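Local coordinates for epidermal growth factor receptor pathway substrate 8-like protein 1 (Mus musculus, PDB 2CY5) that probably acts as a signalling adaptor related to the receptor substrate EPS8, its phosphotyrosine-binding (PTB) domain being suited to docking peptide motifs of partner proteins, at residues Leu37-Met40 with Asp41-Arg45. Numbering follows the deposited sequence.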
loop_
_atom_site.group_PDB
_atom_site.type_symbol
_atom_site.label_atom_id
_atom_site.label_comp_id
_atom_site.label_asym_id
_atom_site.label_seq_id
_atom_site.Cartn_x
_atom_site.Cartn_y
_atom_site.Cartn_z
ATOM N N LEU A 37 11.181 -7.791 -12.070
ATOM C CA LEU A 37 12.130 -7.429 -11.030
ATOM C C LEU A 37 13.569 -7.155 -11.547
ATOM O O LEU A 37 14.198 -6.202 -11.114
ATOM C CB LEU A 37 12.270 -8.538 -9.927
ATOM C CG LEU A 37 13.371 -8.408 -8.917
ATOM C CD1 LEU A 37 12.974 -7.357 -7.881
ATOM C CD2 LEU A 37 13.540 -9.870 -8.242
ATOM N N ALA A 38 14.078 -7.985 -12.454
ATOM C CA ALA A 38 15.421 -7.796 -12.992
ATOM C C ALA A 38 15.389 -6.464 -13.810
ATOM O O ALA A 38 16.375 -5.718 -13.691
ATOM C CB ALA A 38 15.846 -8.905 -13.976
ATOM N N VAL A 39 14.335 -6.195 -14.597
ATOM C CA VAL A 39 14.326 -4.879 -15.377
ATOM C C VAL A 39 14.421 -3.724 -14.372
ATOM O O VAL A 39 15.233 -2.797 -14.508
ATOM C CB VAL A 39 13.086 -4.788 -16.228
ATOM C CG1 VAL A 39 12.953 -3.416 -16.906
ATOM C CG2 VAL A 39 13.193 -5.801 -17.350
HETATM N N MSE A 40 13.593 -3.787 -13.308
HETATM C CA MSE A 40 13.582 -2.731 -12.305
HETATM C C MSE A 40 14.891 -2.572 -11.696
HETATM O O MSE A 40 15.366 -1.449 -11.362
HETATM C CB MSE A 40 12.451 -2.951 -11.178
HETATM C CG MSE A 40 11.188 -2.769 -11.913
HETATM SE SE MSE A 40 9.749 -3.277 -10.604
HETATM C CE MSE A 40 9.965 -1.568 -9.528
ATOM N N ASP A 41 15.526 -3.700 -11.496
ATOM C CA ASP A 41 16.808 -3.601 -10.826
ATOM C C ASP A 41 17.792 -2.942 -11.810
ATOM O O ASP A 41 18.600 -2.063 -11.389
ATOM C CB ASP A 41 17.327 -5.010 -10.492
ATOM C CG ASP A 41 18.581 -5.005 -9.693
ATOM O OD1 ASP A 41 18.952 -4.038 -8.850
ATOM O OD2 ASP A 41 19.227 -6.051 -9.958
ATOM N N SER A 42 17.682 -3.272 -13.073
ATOM C CA SER A 42 18.655 -2.642 -13.962
ATOM C C SER A 42 18.325 -1.091 -14.135
ATOM O O SER A 42 19.177 -0.306 -14.636
ATOM C CB SER A 42 18.621 -3.351 -15.291
ATOM O OG SER A 42 17.446 -2.914 -15.969
ATOM N N GLN A 43 17.128 -0.637 -13.730
ATOM C CA GLN A 43 16.799 0.783 -13.838
ATOM C C GLN A 43 17.132 1.480 -12.488
ATOM O O GLN A 43 16.723 2.611 -12.265
ATOM C CB GLN A 43 15.332 0.931 -14.138
ATOM C CG GLN A 43 14.906 0.457 -15.525
ATOM C CD GLN A 43 13.356 0.390 -15.719
ATOM O OE1 GLN A 43 12.517 0.171 -14.750
ATOM N NE2 GLN A 43 12.955 0.550 -16.958
ATOM N N GLY A 44 17.714 0.780 -11.536
ATOM C CA GLY A 44 18.094 1.398 -10.262
ATOM C C GLY A 44 16.919 1.578 -9.315
ATOM O O GLY A 44 16.934 2.450 -8.379
ATOM N N ARG A 45 15.872 0.758 -9.506
ATOM C CA ARG A 45 14.688 0.822 -8.598
ATOM C C ARG A 45 14.661 -0.172 -7.494
ATOM O O ARG A 45 13.712 -0.195 -6.745
ATOM C CB ARG A 45 13.381 0.615 -9.402
ATOM C CG ARG A 45 13.346 1.603 -10.607
ATOM C CD ARG A 45 11.995 2.075 -10.844
ATOM N NE ARG A 45 11.382 1.408 -11.903
ATOM C CZ ARG A 45 10.052 1.398 -12.090
ATOM N NH1 ARG A 45 9.220 2.061 -11.260
ATOM N NH2 ARG A 45 9.532 0.648 -13.069
#
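Met40 and Arg45 meet where helix 30-42 ends in a Schellman motif, on the helix that joins strand 9-20 to strand 49-55 in the chain of this PTB domain. The selenomethionine methyl CE lies over the centre of one guanidinium face, 3.9 Å from Arg45 CZ, while its CG approaches Arg45 NH2 at 4.0 Å. A bend at chi3 (74°) turns CE toward that face. Gln43 OE1 also meets the guanidinium, accepting two weak hydrogen bonds, from Arg45 NE (3.3 Å) and NH2. Gln43 in turn lies alongside Val39, its NE2 4.0 Å from Val39 CG1. With an alanine in place of Arg45, the Met40 methyl would probably be left without the flat group it lies over and Gln43 OE1 without these two donors, its amide freer to turn. The backbone positions these side chains: Arg45 N reaches back to Met40 O (2.9 Å), and Gly44, with positive phi (79°), sends its N to Asp41 O, the two bonds of the motif that ends the helix. Met40 also packs on Val17 and Phe19 of strand 9-20, tying the helix end to the sheet, and Ala105 of the second subunit touches both Met40 and Arg45. In the last turn, Ser42 OG, set between its own backbone N and carbonyl carbon (chi1 76°), donates to Val39 O at 2.7 Å.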